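Local atomic coordinates of Xaa-Pro dipeptidase (PDB entry 1WY2), a protein that probably splits dipeptides that carry proline at the C-terminal end and a nonpolar residue at the N-terminal end, as a dimeric metallopeptidase of the M24B prolidase family. Residues M15-A26 with G42-E50; I154-A164 with A198-V209. All coordinates share one frame; numbering follows the deposited sequence.

Interaction 1. Residues M15-A26 with G42-E50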
# COMPACT_ATOMS: atom_id res chain seq x y z
N MET A 15 -7.16 0.75 28.81
CA MET A 15 -6.60 2.03 29.25
C MET A 15 -6.54 2.14 30.77
O MET A 15 -5.50 2.48 31.34
CB MET A 15 -7.45 3.19 28.73
CG MET A 15 -7.28 3.49 27.26
SD MET A 15 -8.51 4.69 26.70
CE MET A 15 -8.23 6.00 27.85
N ASP A 16 -7.66 1.86 31.43
CA ASP A 16 -7.71 1.96 32.89
C ASP A 16 -6.76 1.00 33.57
O ASP A 16 -6.07 1.37 34.52
CB ASP A 16 -9.14 1.72 33.40
CG ASP A 16 -10.12 2.74 32.89
OD1 ASP A 16 -9.76 3.94 32.83
OD2 ASP A 16 -11.26 2.36 32.56
N LYS A 17 -6.72 -0.23 33.09
CA LYS A 17 -5.86 -1.25 33.68
C LYS A 17 -4.37 -1.00 33.46
O LYS A 17 -3.53 -1.53 34.18
CB LYS A 17 -6.24 -2.62 33.13
CG LYS A 17 -7.66 -3.03 33.48
CD LYS A 17 -7.98 -4.43 32.98
CE LYS A 17 -9.38 -4.85 33.39
NZ LYS A 17 -9.54 -4.81 34.87
N ASN A 18 -4.04 -0.18 32.46
CA ASN A 18 -2.65 0.12 32.15
C ASN A 18 -2.26 1.57 32.44
O ASN A 18 -1.23 2.05 31.97
CB ASN A 18 -2.37 -0.22 30.68
CG ASN A 18 -2.34 -1.72 30.42
OD1 ASN A 18 -1.29 -2.36 30.56
ND2 ASN A 18 -3.48 -2.28 30.07
N SER A 19 -3.09 2.25 33.22
CA SER A 19 -2.83 3.64 33.59
C SER A 19 -2.60 4.54 32.38
O SER A 19 -1.66 5.34 32.36
CB SER A 19 -1.63 3.73 34.53
OG SER A 19 -1.85 2.97 35.71
N ILE A 20 -3.45 4.40 31.37
CA ILE A 20 -3.35 5.21 30.16
C ILE A 20 -4.48 6.23 30.19
O ILE A 20 -5.63 5.88 30.46
CB ILE A 20 -3.47 4.35 28.89
CG1 ILE A 20 -2.27 3.39 28.81
CG2 ILE A 20 -3.55 5.24 27.66
CD1 ILE A 20 -2.36 2.38 27.68
N ASP A 21 -4.17 7.49 29.90
CA ASP A 21 -5.17 8.55 29.94
C ASP A 21 -6.03 8.67 28.69
O ASP A 21 -7.21 9.02 28.77
CB ASP A 21 -4.48 9.89 30.23
CG ASP A 21 -3.74 9.87 31.55
OD1 ASP A 21 -4.39 9.64 32.59
OD2 ASP A 21 -2.50 10.08 31.55
N ALA A 22 -5.45 8.39 27.53
CA ALA A 22 -6.18 8.47 26.27
C ALA A 22 -5.51 7.58 25.23
O ALA A 22 -4.34 7.24 25.36
CB ALA A 22 -6.22 9.91 25.77
N VAL A 23 -6.27 7.20 24.21
CA VAL A 23 -5.74 6.36 23.15
C VAL A 23 -5.97 7.00 21.79
O VAL A 23 -7.04 7.55 21.51
CB VAL A 23 -6.39 4.96 23.16
CG1 VAL A 23 -6.07 4.21 21.86
CG2 VAL A 23 -5.87 4.17 24.35
N LEU A 24 -4.95 6.93 20.94
CA LEU A 24 -5.03 7.49 19.59
C LEU A 24 -4.95 6.35 18.58
O LEU A 24 -4.01 5.56 18.60
CB LEU A 24 -3.87 8.46 19.35
CG LEU A 24 -3.74 9.02 17.93
CD1 LEU A 24 -4.99 9.81 17.57
CD2 LEU A 24 -2.50 9.90 17.83
N ILE A 25 -5.95 6.26 17.70
CA ILE A 25 -5.99 5.23 16.66
C ILE A 25 -5.88 5.95 15.31
O ILE A 25 -6.71 6.80 14.99
CB ILE A 25 -7.33 4.45 16.70
CG1 ILE A 25 -7.47 3.75 18.06
CG2 ILE A 25 -7.38 3.41 15.57
CD1 ILE A 25 -6.40 2.71 18.35
N ALA A 26 -4.85 5.60 14.53
CA ALA A 26 -4.63 6.25 13.24
C ALA A 26 -4.48 5.34 12.01
O ALA A 26 -4.63 5.81 10.88
CB ALA A 26 -3.42 7.17 13.33
N GLY A 42 -5.99 11.69 6.50
CA GLY A 42 -5.59 11.28 7.84
C GLY A 42 -6.70 11.36 8.91
O GLY A 42 -7.03 12.41 9.45
N GLY A 43 -7.30 10.18 9.17
CA GLY A 43 -8.31 10.10 10.22
C GLY A 43 -7.71 9.65 11.55
O GLY A 43 -6.86 8.76 11.61
N TYR A 44 -8.11 10.29 12.64
CA TYR A 44 -7.58 9.95 13.95
C TYR A 44 -8.68 9.83 14.98
O TYR A 44 -9.47 10.75 15.17
CB TYR A 44 -6.60 11.03 14.43
CG TYR A 44 -5.56 11.43 13.41
CD1 TYR A 44 -5.82 12.45 12.49
CD2 TYR A 44 -4.33 10.78 13.35
CE1 TYR A 44 -4.87 12.80 11.53
CE2 TYR A 44 -3.38 11.12 12.40
CZ TYR A 44 -3.65 12.14 11.49
OH TYR A 44 -2.71 12.49 10.55
N ILE A 45 -8.75 8.67 15.65
CA ILE A 45 -9.75 8.47 16.68
C ILE A 45 -9.10 8.71 18.04
O ILE A 45 -8.04 8.14 18.33
CB ILE A 45 -10.32 7.03 16.68
CG1 ILE A 45 -10.94 6.71 15.32
CG2 ILE A 45 -11.38 6.90 17.78
CD1 ILE A 45 -11.49 5.30 15.22
N LEU A 46 -9.70 9.57 18.85
CA LEU A 46 -9.18 9.84 20.18
C LEU A 46 -10.19 9.29 21.18
O LEU A 46 -11.35 9.69 21.19
CB LEU A 46 -8.99 11.34 20.41
CG LEU A 46 -8.38 11.73 21.75
CD1 LEU A 46 -6.99 11.11 21.88
CD2 LEU A 46 -8.30 13.24 21.87
N ILE A 47 -9.74 8.36 22.02
CA ILE A 47 -10.60 7.74 23.02
C ILE A 47 -10.19 8.14 24.43
O ILE A 47 -9.02 8.02 24.80
CB ILE A 47 -10.54 6.20 22.91
CG1 ILE A 47 -11.07 5.76 21.54
CG2 ILE A 47 -11.37 5.56 24.02
CD1 ILE A 47 -10.81 4.29 21.21
N THR A 48 -11.15 8.63 25.20
CA THR A 48 -10.91 9.00 26.60
C THR A 48 -11.84 8.13 27.43
O THR A 48 -12.62 7.35 26.89
CB THR A 48 -11.21 10.49 26.88
OG1 THR A 48 -12.61 10.74 26.72
CG2 THR A 48 -10.42 11.38 25.95
N GLY A 49 -11.76 8.25 28.75
CA GLY A 49 -12.61 7.43 29.61
C GLY A 49 -14.10 7.57 29.41
O GLY A 49 -14.86 6.65 29.73
N GLU A 50 -14.55 8.70 28.88
CA GLU A 50 -15.98 8.92 28.69
C GLU A 50 -16.37 9.39 27.29
O GLU A 50 -17.52 9.78 27.07
CB GLU A 50 -16.47 9.94 29.72
CG GLU A 50 -16.29 9.50 31.17
CD GLU A 50 -16.70 10.58 32.17
OE1 GLU A 50 -17.24 11.62 31.74
OE2 GLU A 50 -16.49 10.38 33.38
O HOH W 1 -9.68 9.49 30.12
O HOH W 2 -4.35 8.62 10.25
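Val23 and Ile47 face each other as a hydrogen-bonded antiparallel pair, as do Ile25 and Ile45, so that strands 22-25 and 44-48 are joined by four backbone hydrogen bonds; Ile45 N to Ile25 O measures 2.8 Å. The Val23, Ile25, Ile45 and Ile47 side chains share one face of the sheet, which helices 6-17 and 28-35 cover. Here packing is close: CB of Ile25 lies 3.9 Å from CB of Ile45, and Met15 of helix 6-17 swings SD to within 4.0 Å of Ile47 CG2. A bend at its last torsion (chi3 54°) sets Met15 CE against Ile47 O, at 3.7 Å. On the other face Leu24 has CG anti to its backbone N (chi1 174°), which carries CD1 alongside Tyr44, 3.7 Å from Tyr44 CB. Ala26 CB meets the Tyr44 ring obliquely, at CD2, and Phe81 and Phe101 also meet that ring. The end near Thr48 and Gly49 is looser and open to solvent. There the direct bonds give way to a water that donates to Asp21 O and accepts from Gly49 N, 2.8 Å away, while the Asp21 carboxylate turns to Ser90 N. Strands 22-25 and 44-48 are neighbours in the mixed sheet of the creatinase/prolidase N-terminal domain. With aliphatic side chains on one face, leucines beside an aromatic ring on the other and the paired peptide groups satisfying one another, cohesion here rests on backbone bonding and apolar burial, with no salt bridge between the two segments.

Interaction 2. Residues I154-A164 with A198-V209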
# COMPACT_ATOMS: atom_id res chain seq x y z
N ILE A 154 -3.58 -19.88 -18.32
CA ILE A 154 -2.18 -20.26 -18.41
C ILE A 154 -1.91 -21.34 -19.45
O ILE A 154 -2.44 -22.45 -19.37
CB ILE A 154 -1.66 -20.72 -17.03
CG1 ILE A 154 -1.57 -19.51 -16.09
CG2 ILE A 154 -0.31 -21.40 -17.17
CD1 ILE A 154 -1.29 -19.86 -14.65
N THR A 155 -1.09 -20.98 -20.43
CA THR A 155 -0.69 -21.89 -21.50
C THR A 155 0.67 -21.42 -22.00
O THR A 155 1.07 -20.28 -21.76
CB THR A 155 -1.68 -21.84 -22.69
OG1 THR A 155 -1.78 -20.50 -23.17
CG2 THR A 155 -3.06 -22.33 -22.26
N GLU A 156 1.40 -22.31 -22.67
CA GLU A 156 2.71 -21.95 -23.18
C GLU A 156 2.59 -20.71 -24.07
O GLU A 156 1.67 -20.60 -24.88
CB GLU A 156 3.30 -23.11 -23.98
CG GLU A 156 2.46 -23.56 -25.16
CD GLU A 156 2.74 -24.99 -25.57
OE1 GLU A 156 2.46 -25.90 -24.76
OE2 GLU A 156 3.25 -25.21 -26.69
N GLY A 157 3.51 -19.76 -23.89
CA GLY A 157 3.50 -18.55 -24.68
C GLY A 157 2.92 -17.34 -23.97
O GLY A 157 3.25 -16.20 -24.30
N LYS A 158 2.03 -17.57 -23.01
CA LYS A 158 1.39 -16.49 -22.27
C LYS A 158 2.38 -15.75 -21.36
O LYS A 158 3.26 -16.36 -20.77
CB LYS A 158 0.24 -17.03 -21.42
CG LYS A 158 -0.78 -17.85 -22.18
CD LYS A 158 -1.61 -16.99 -23.12
CE LYS A 158 -2.96 -17.62 -23.41
NZ LYS A 158 -3.96 -16.62 -23.89
N LYS A 159 2.21 -14.44 -21.26
CA LYS A 159 3.06 -13.63 -20.40
C LYS A 159 2.45 -13.63 -18.99
O LYS A 159 1.24 -13.43 -18.84
CB LYS A 159 3.14 -12.19 -20.94
CG LYS A 159 4.00 -11.26 -20.11
CD LYS A 159 4.12 -9.88 -20.75
CE LYS A 159 4.86 -9.94 -22.07
NZ LYS A 159 5.10 -8.58 -22.65
N GLU A 160 3.27 -13.87 -17.97
CA GLU A 160 2.80 -13.91 -16.59
C GLU A 160 1.95 -12.71 -16.22
O GLU A 160 0.85 -12.85 -15.67
CB GLU A 160 3.98 -13.99 -15.62
CG GLU A 160 4.89 -15.20 -15.83
CD GLU A 160 6.08 -15.19 -14.89
OE1 GLU A 160 6.44 -14.09 -14.41
OE2 GLU A 160 6.66 -16.26 -14.64
N ARG A 161 2.45 -11.52 -16.52
CA ARG A 161 1.75 -10.28 -16.20
C ARG A 161 0.38 -10.18 -16.87
O ARG A 161 -0.55 -9.61 -16.31
CB ARG A 161 2.60 -9.08 -16.61
CG ARG A 161 1.92 -7.73 -16.39
CD ARG A 161 2.78 -6.84 -15.52
NE ARG A 161 4.16 -6.83 -15.97
CZ ARG A 161 5.19 -6.46 -15.22
NH1 ARG A 161 4.99 -6.08 -13.97
NH2 ARG A 161 6.42 -6.49 -15.71
N GLU A 162 0.26 -10.73 -18.08
CA GLU A 162 -1.02 -10.67 -18.78
C GLU A 162 -2.04 -11.58 -18.11
O GLU A 162 -3.23 -11.26 -18.07
CB GLU A 162 -0.83 -11.05 -20.26
CG GLU A 162 -0.20 -9.92 -21.07
CD GLU A 162 0.13 -10.31 -22.50
OE1 GLU A 162 -0.59 -11.15 -23.09
OE2 GLU A 162 1.10 -9.76 -23.05
N VAL A 163 -1.57 -12.70 -17.57
CA VAL A 163 -2.46 -13.61 -16.87
C VAL A 163 -2.95 -12.88 -15.62
O VAL A 163 -4.13 -12.89 -15.28
CB VAL A 163 -1.73 -14.91 -16.45
CG1 VAL A 163 -2.64 -15.77 -15.57
CG2 VAL A 163 -1.31 -15.69 -17.69
N ALA A 164 -2.01 -12.22 -14.93
CA ALA A 164 -2.34 -11.48 -13.73
C ALA A 164 -3.38 -10.40 -14.04
O ALA A 164 -4.35 -10.23 -13.31
CB ALA A 164 -1.08 -10.84 -13.14
N ALA A 198 3.99 -11.48 -10.76
CA ALA A 198 3.88 -11.68 -12.21
C ALA A 198 4.80 -10.72 -12.97
O ALA A 198 4.81 -9.52 -12.71
CB ALA A 198 2.44 -11.49 -12.65
N SER A 199 5.56 -11.26 -13.92
CA SER A 199 6.50 -10.46 -14.71
C SER A 199 6.28 -10.59 -16.22
O SER A 199 5.27 -11.12 -16.68
CB SER A 199 7.93 -10.87 -14.37
OG SER A 199 8.24 -12.14 -14.94
N ASP A 200 7.24 -10.08 -16.99
CA ASP A 200 7.14 -10.14 -18.44
C ASP A 200 7.55 -11.50 -19.01
O ASP A 200 7.42 -11.74 -20.20
CB ASP A 200 7.99 -9.03 -19.07
CG ASP A 200 7.41 -7.66 -18.82
OD1 ASP A 200 6.23 -7.44 -19.17
OD2 ASP A 200 8.14 -6.80 -18.29
N LYS A 201 8.05 -12.37 -18.14
CA LYS A 201 8.46 -13.70 -18.57
C LYS A 201 7.29 -14.45 -19.20
O LYS A 201 6.17 -14.37 -18.71
CB LYS A 201 8.99 -14.52 -17.39
CG LYS A 201 9.33 -15.97 -17.76
CD LYS A 201 9.74 -16.78 -16.54
CE LYS A 201 10.13 -18.21 -16.92
NZ LYS A 201 9.02 -18.96 -17.57
N ARG A 202 7.56 -15.17 -20.28
CA ARG A 202 6.50 -15.94 -20.92
C ARG A 202 6.56 -17.37 -20.41
O ARG A 202 7.64 -17.93 -20.22
CB ARG A 202 6.64 -15.89 -22.44
CG ARG A 202 6.21 -14.54 -23.02
CD ARG A 202 6.24 -14.52 -24.54
NE ARG A 202 5.83 -13.21 -25.05
CZ ARG A 202 4.58 -12.74 -25.04
NH1 ARG A 202 3.60 -13.48 -24.54
NH2 ARG A 202 4.32 -11.53 -25.51
N ILE A 203 5.39 -17.94 -20.17
CA ILE A 203 5.27 -19.30 -19.67
C ILE A 203 5.64 -20.33 -20.74
O ILE A 203 5.29 -20.17 -21.91
CB ILE A 203 3.83 -19.53 -19.17
CG1 ILE A 203 3.52 -18.54 -18.04
CG2 ILE A 203 3.65 -20.97 -18.70
CD1 ILE A 203 2.07 -18.49 -17.62
N GLU A 204 6.36 -21.37 -20.34
CA GLU A 204 6.78 -22.42 -21.28
C GLU A 204 6.21 -23.76 -20.86
O GLU A 204 5.92 -23.98 -19.68
CB GLU A 204 8.30 -22.52 -21.32
CG GLU A 204 9.04 -21.20 -21.50
CD GLU A 204 10.54 -21.40 -21.64
OE1 GLU A 204 10.99 -21.78 -22.75
OE2 GLU A 204 11.27 -21.18 -20.65
N ARG A 205 6.06 -24.67 -21.81
CA ARG A 205 5.54 -26.00 -21.48
C ARG A 205 6.55 -26.69 -20.57
O ARG A 205 7.75 -26.60 -20.78
CB ARG A 205 5.30 -26.83 -22.75
CG ARG A 205 4.78 -28.24 -22.47
CD ARG A 205 4.28 -28.92 -23.73
NE ARG A 205 2.97 -28.42 -24.15
CZ ARG A 205 1.82 -28.80 -23.61
NH1 ARG A 205 1.80 -29.68 -22.62
NH2 ARG A 205 0.67 -28.29 -24.05
N GLY A 206 6.04 -27.38 -19.55
CA GLY A 206 6.90 -28.06 -18.60
C GLY A 206 7.18 -27.19 -17.39
O GLY A 206 7.84 -27.62 -16.44
N ASP A 207 6.67 -25.97 -17.42
CA ASP A 207 6.85 -25.01 -16.33
C ASP A 207 5.98 -25.27 -15.11
O ASP A 207 4.80 -25.59 -15.25
CB ASP A 207 6.52 -23.59 -16.80
CG ASP A 207 7.70 -22.85 -17.38
OD1 ASP A 207 8.78 -23.45 -17.53
OD2 ASP A 207 7.53 -21.65 -17.69
N LEU A 208 6.56 -25.14 -13.92
CA LEU A 208 5.79 -25.22 -12.69
C LEU A 208 5.30 -23.78 -12.63
O LEU A 208 6.06 -22.86 -12.98
CB LEU A 208 6.68 -25.48 -11.48
CG LEU A 208 6.86 -26.92 -11.00
CD1 LEU A 208 8.02 -26.99 -10.01
CD2 LEU A 208 5.57 -27.42 -10.34
N VAL A 209 4.06 -23.55 -12.23
CA VAL A 209 3.55 -22.19 -12.14
C VAL A 209 2.84 -22.01 -10.81
O VAL A 209 1.86 -22.69 -10.52
CB VAL A 209 2.55 -21.86 -13.28
CG1 VAL A 209 2.19 -20.37 -13.24
CG2 VAL A 209 3.15 -22.24 -14.63
O HOH W 3 2.87 -7.61 -12.12
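Glu160 and Ser199 meet at a single carboxylate oxygen: Ser199 OG donates to Glu160 OE1 at 2.7 Å from above the carboxylate plane, and Ser199 N reaches the same oxygen on its anti lone pair, at 3.0 Å. Ser199 OG in turn accepts from Lys201 N, an ST turn that fixes the hydroxyl. Arg190 adds a salt bridge to OE1, and Ser187 holds OE2. With an alanine in place of Glu160, Ser199 OG and N would probably lose their shared acceptor, and Arg190 and Ser187 a partner each. Arg161 sends its chain out with CG anti to the backbone N (chi1 177°), then bends twice, bringing one guanidinium face, toward its rim, over Ala198 O; its NH2 makes a salt bridge to Asp200 OD2 at 3.1 Å, whose hydrogen bond is weak, the two planes 58° apart. Lys159 runs side by side with Asp200, pointing the same way, and its CE lies over one face of the Arg202 guanidinium, toward the rim, 3.8 Å above the plane. Arg202 NH1 donates to Gly157 O almost in line with the carbonyl bond. At the exposed margin Arg205 NE makes a weak bond to Glu156 OE1 within a salt bridge, carboxylate and guanidinium 68° apart. Beneath this polar layer the Ile203 and Ile154 side chains cross nearly perpendicularly, Ile203 CD1 lying 3.8 Å from Ile154 CG2, and Ile154 CD1 meets Val209 CG1 tip to tip. Backbone bonds, among them Ile203 N to Lys158 O at 2.7 Å, join 157-161 to 199-203. The contact thus fastens the start of helix 160-173 to the loop entering strand 208-217, with strands 184-187 and 220-229 packed behind and the second subunit against Arg161, Glu162 and Ala164.

Interaction 1 is mostly buried and joins two neighbouring strands, whereas interaction 2 is partly buried and joins loops at the start of a helix and the approach to a strand. The two share no element: they belong to different domains, the N-terminal creatinase/prolidase domain and the M24 metallopeptidase domain, on opposite sides of the chain's centre, with nearest atoms about 29 Å apart. Regular pairing and aliphatic packing dominate 15-26 with 42-50. By contrast, 154-164 with 198-209 adds salt bridges and side-chain hydrogen bonds above a small apolar core. Only interaction 2 touches the second subunit, and it leads into the strand that carries the metal ligand Asp212.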